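Quinonprotein alcohol dehydrogenase-like protein (PDB 4R5O) is of unknown function but binds calcium and joins an immunoglobulin-like beta-sandwich domain to a seven-bladed beta-propeller. Local coordinates at residues I273-V281 with P318-T328. Residues are numbered along the deposited sequence; the frame is centred on the assembly and turned at random.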
loop_
_atom_site.group_PDB
_atom_site.type_symbol
_atom_site.label_atom_id
_atom_site.label_comp_id
_atom_site.label_asym_id
_atom_site.label_seq_id
_atom_site.Cartn_x
_atom_site.Cartn_y
_atom_site.Cartn_z
ATOM N N ILE A 273 24.931 -15.057 -6.994
ATOM C CA ILE A 273 24.609 -14.771 -8.394
ATOM C C ILE A 273 23.104 -14.674 -8.539
ATOM O O ILE A 273 22.386 -15.606 -8.198
ATOM C CB ILE A 273 25.194 -15.823 -9.405
ATOM C CG1 ILE A 273 26.666 -16.298 -9.114
ATOM C CG2 ILE A 273 24.900 -15.472 -10.881
ATOM C CD1 ILE A 273 27.683 -15.305 -9.118
ATOM N N GLN A 274 22.630 -13.561 -9.076
ATOM C CA GLN A 274 21.215 -13.346 -9.330
ATOM C C GLN A 274 21.020 -12.992 -10.803
ATOM O O GLN A 274 21.802 -12.226 -11.380
ATOM C CB GLN A 274 20.652 -12.267 -8.405
ATOM C CG GLN A 274 20.675 -12.691 -6.929
ATOM C CD GLN A 274 20.138 -11.652 -5.989
ATOM O OE1 GLN A 274 20.253 -10.435 -6.222
ATOM N NE2 GLN A 274 19.644 -12.117 -4.849
ATOM N N LYS A 275 20.026 -13.630 -11.427
ATOM C CA LYS A 275 19.694 -13.428 -12.839
ATOM C C LYS A 275 18.222 -13.024 -12.971
ATOM O O LYS A 275 17.641 -13.138 -14.049
ATOM C CB LYS A 275 19.995 -14.697 -13.658
ATOM C CG LYS A 275 21.456 -15.140 -13.661
ATOM C CD LYS A 275 21.647 -16.373 -14.525
ATOM C CE LYS A 275 23.085 -16.820 -14.568
ATOM N NZ LYS A 275 23.253 -18.035 -15.408
ATOM N N GLN A 276 17.617 -12.549 -11.866
ATOM C CA GLN A 276 16.213 -12.131 -11.784
ATOM C C GLN A 276 15.932 -11.310 -10.520
ATOM O O GLN A 276 16.767 -11.252 -9.612
ATOM C CB GLN A 276 15.270 -13.367 -11.786
ATOM C CG GLN A 276 15.381 -14.217 -10.500
ATOM C CD GLN A 276 14.276 -15.210 -10.341
ATOM O OE1 GLN A 276 14.090 -16.109 -11.170
ATOM N NE2 GLN A 276 13.557 -15.100 -9.235
ATOM N N LYS A 277 14.707 -10.763 -10.422
ATOM C CA LYS A 277 14.258 -10.059 -9.236
ATOM C C LYS A 277 13.931 -11.030 -8.157
ATOM O O LYS A 277 13.113 -11.935 -8.374
ATOM C CB LYS A 277 13.033 -9.185 -9.515
ATOM C CG LYS A 277 13.224 -8.092 -10.506
ATOM C CD LYS A 277 11.995 -7.264 -10.527
ATOM C CE LYS A 277 12.103 -6.187 -11.560
ATOM N NZ LYS A 277 10.963 -5.248 -11.470
ATOM N N ILE A 278 14.562 -10.857 -6.999
ATOM C CA ILE A 278 14.287 -11.650 -5.799
ATOM C C ILE A 278 14.571 -10.742 -4.593
ATOM O O ILE A 278 15.469 -9.898 -4.623
ATOM C CB ILE A 278 15.025 -13.021 -5.723
ATOM C CG1 ILE A 278 14.516 -13.919 -4.553
ATOM C CG2 ILE A 278 16.508 -12.863 -5.710
ATOM C CD1 ILE A 278 12.989 -14.269 -4.512
ATOM N N ASN A 279 13.739 -10.882 -3.563
ATOM C CA ASN A 279 13.833 -10.077 -2.364
ATOM C C ASN A 279 14.719 -10.745 -1.302
ATOM O O ASN A 279 15.256 -11.825 -1.509
ATOM C CB ASN A 279 12.415 -9.824 -1.806
ATOM C CG ASN A 279 11.653 -11.026 -1.361
ATOM O OD1 ASN A 279 11.771 -12.125 -1.916
ATOM N ND2 ASN A 279 10.818 -10.821 -0.356
ATOM N N PHE A 280 14.899 -10.029 -0.190
ATOM C CA PHE A 280 15.609 -10.426 1.025
ATOM C C PHE A 280 14.623 -10.504 2.155
ATOM O O PHE A 280 13.848 -9.556 2.343
ATOM C CB PHE A 280 16.743 -9.446 1.361
ATOM C CG PHE A 280 17.752 -9.244 0.268
ATOM C CD1 PHE A 280 17.519 -8.338 -0.750
ATOM C CD2 PHE A 280 18.956 -9.932 0.276
ATOM C CE1 PHE A 280 18.440 -8.176 -1.785
ATOM C CE2 PHE A 280 19.884 -9.759 -0.748
ATOM C CZ PHE A 280 19.622 -8.875 -1.771
ATOM N N VAL A 281 14.617 -11.611 2.897
ATOM C CA VAL A 281 13.682 -11.730 4.009
ATOM C C VAL A 281 14.471 -11.987 5.298
ATOM O O VAL A 281 15.438 -12.746 5.303
ATOM C CB VAL A 281 12.577 -12.817 3.784
ATOM C CG1 VAL A 281 11.672 -12.456 2.611
ATOM C CG2 VAL A 281 13.151 -14.221 3.595
ATOM N N PRO A 318 12.805 -20.517 -9.395
ATOM C CA PRO A 318 11.928 -19.534 -8.731
ATOM C C PRO A 318 11.058 -18.773 -9.706
ATOM O O PRO A 318 11.461 -18.570 -10.850
ATOM C CB PRO A 318 12.896 -18.572 -8.044
ATOM C CG PRO A 318 14.268 -19.034 -8.381
ATOM C CD PRO A 318 14.195 -20.034 -9.471
ATOM N N ALA A 319 9.856 -18.356 -9.254
ATOM C CA ALA A 319 8.922 -17.544 -10.033
ATOM C C ALA A 319 9.571 -16.222 -10.383
ATOM O O ALA A 319 10.360 -15.686 -9.610
ATOM C CB ALA A 319 7.634 -17.330 -9.267
ATOM N N LYS A 320 9.292 -15.739 -11.569
ATOM C CA LYS A 320 9.900 -14.559 -12.169
ATOM C C LYS A 320 8.910 -13.870 -13.117
ATOM O O LYS A 320 8.002 -14.513 -13.643
ATOM C CB LYS A 320 11.168 -15.050 -12.936
ATOM C CG LYS A 320 11.804 -14.117 -13.953
ATOM C CD LYS A 320 12.966 -14.739 -14.717
ATOM C CE LYS A 320 13.517 -13.868 -15.842
ATOM N NZ LYS A 320 13.954 -12.510 -15.447
ATOM N N GLY A 321 9.104 -12.568 -13.304
ATOM C CA GLY A 321 8.419 -11.733 -14.288
ATOM C C GLY A 321 9.409 -11.483 -15.428
ATOM O O GLY A 321 10.629 -11.518 -15.191
ATOM N N PRO A 322 8.984 -11.252 -16.696
ATOM C CA PRO A 322 10.001 -11.101 -17.771
ATOM C C PRO A 322 10.628 -9.685 -17.868
ATOM O O PRO A 322 11.828 -9.568 -18.146
ATOM C CB PRO A 322 9.225 -11.413 -19.052
ATOM C CG PRO A 322 7.778 -11.216 -18.706
ATOM C CD PRO A 322 7.600 -11.206 -17.219
ATOM N N TYR A 323 9.823 -8.628 -17.630
ATOM C CA TYR A 323 10.185 -7.225 -17.811
ATOM C C TYR A 323 10.760 -6.544 -16.556
ATOM O O TYR A 323 10.614 -7.046 -15.444
ATOM C CB TYR A 323 8.913 -6.461 -18.215
ATOM C CG TYR A 323 7.937 -7.256 -19.064
ATOM C CD1 TYR A 323 8.206 -7.529 -20.404
ATOM C CD2 TYR A 323 6.706 -7.662 -18.550
ATOM C CE1 TYR A 323 7.296 -8.235 -21.197
ATOM C CE2 TYR A 323 5.774 -8.339 -19.342
ATOM C CZ TYR A 323 6.076 -8.630 -20.666
ATOM O OH TYR A 323 5.168 -9.304 -21.456
ATOM N N HIS A 324 11.381 -5.358 -16.761
ATOM C CA HIS A 324 11.923 -4.448 -15.732
ATOM C C HIS A 324 10.812 -3.973 -14.798
ATOM O O HIS A 324 11.073 -3.618 -13.641
ATOM C CB HIS A 324 12.602 -3.229 -16.420
ATOM C CG HIS A 324 12.736 -1.997 -15.552
ATOM N ND1 HIS A 324 13.795 -1.835 -14.671
ATOM C CD2 HIS A 324 11.921 -0.916 -15.443
ATOM C CE1 HIS A 324 13.584 -0.676 -14.055
ATOM N NE2 HIS A 324 12.470 -0.086 -14.484
ATOM N N SER A 325 9.571 -3.938 -15.339
ATOM C CA SER A 325 8.361 -3.430 -14.703
ATOM C C SER A 325 7.602 -4.498 -13.935
ATOM O O SER A 325 6.808 -4.158 -13.042
ATOM C CB SER A 325 7.442 -2.841 -15.769
ATOM O OG SER A 325 7.199 -3.773 -16.814
ATOM N N SER A 326 7.819 -5.769 -14.294
ATOM C CA SER A 326 7.132 -6.886 -13.657
ATOM C C SER A 326 7.570 -6.978 -12.191
ATOM O O SER A 326 8.752 -6.794 -11.907
ATOM C CB SER A 326 7.381 -8.184 -14.414
ATOM O OG SER A 326 8.761 -8.377 -14.675
ATOM N N PRO A 327 6.625 -7.110 -11.230
ATOM C CA PRO A 327 7.029 -7.085 -9.815
ATOM C C PRO A 327 7.818 -8.330 -9.412
ATOM O O PRO A 327 7.993 -9.266 -10.196
ATOM C CB PRO A 327 5.700 -6.999 -9.044
ATOM C CG PRO A 327 4.654 -7.367 -9.987
ATOM C CD PRO A 327 5.162 -7.258 -11.387
ATOM N N THR A 328 8.394 -8.272 -8.197
ATOM C CA THR A 328 9.174 -9.349 -7.609
ATOM C C THR A 328 8.189 -10.354 -7.056
ATOM O O THR A 328 7.272 -9.979 -6.310
ATOM C CB THR A 328 10.136 -8.790 -6.560
ATOM O OG1 THR A 328 10.998 -7.843 -7.174
ATOM C CG2 THR A 328 10.930 -9.853 -5.857
#
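Lys277 and Thr328 bring the two backbones nearest, CA to CA 5.4 Å, while Gln276 and Lys320 stand 6.8 Å apart by the same measure; no backbone hydrogen bond joins 273-281 to 318-328. Lys277 gives the largest single share of the contact. Its CG lies anti to the carbonyl carbon (chi1 -62°) and the chain runs on fully extended, which delivers NZ into the turn formed by Tyr323 to Ser326. There NZ donates to two backbone carbonyls, His324 O at 2.7 Å and Ser326 O at 2.7 Å. It sits well above the carbonyl plane of His324, 55° out of it, but is tilted only 25° from that of Ser326. Behind the ammonium group, CB and CD of Lys277 pass obliquely across Thr328 OG1, which lies 3.4 Å from CB and is hydrogen-bonded to Asn228. Thr328 CG2, meanwhile, rests on Ile278 CA and Asn279 N. A methionine in place of Lys277 would probably leave the carbonyls of His324 and Ser326 without their shared donor. Gln276 makes the second patch: its amide lies between Pro318 and Lys320, with NE2 3.7 Å from Pro318 CB and OE1 3.6 Å from Lys320 CB. NE2 also gives a weak hydrogen bond to Ala319 O (3.3 Å) and another weak one to Lys277 O. The arrangement joins two inter-strand connections of the beta-propeller: 273-281 leads from strand 272-274 of one antiparallel sheet to strand 281-282 of the next, and 318-328 belongs to the long link between strands 309-314 and 332-333. Asn239, ending strand 235-239, bonds Ile278 N, Pro318 packs on Leu291 of strand 288-294, and Tyr227 meets His324.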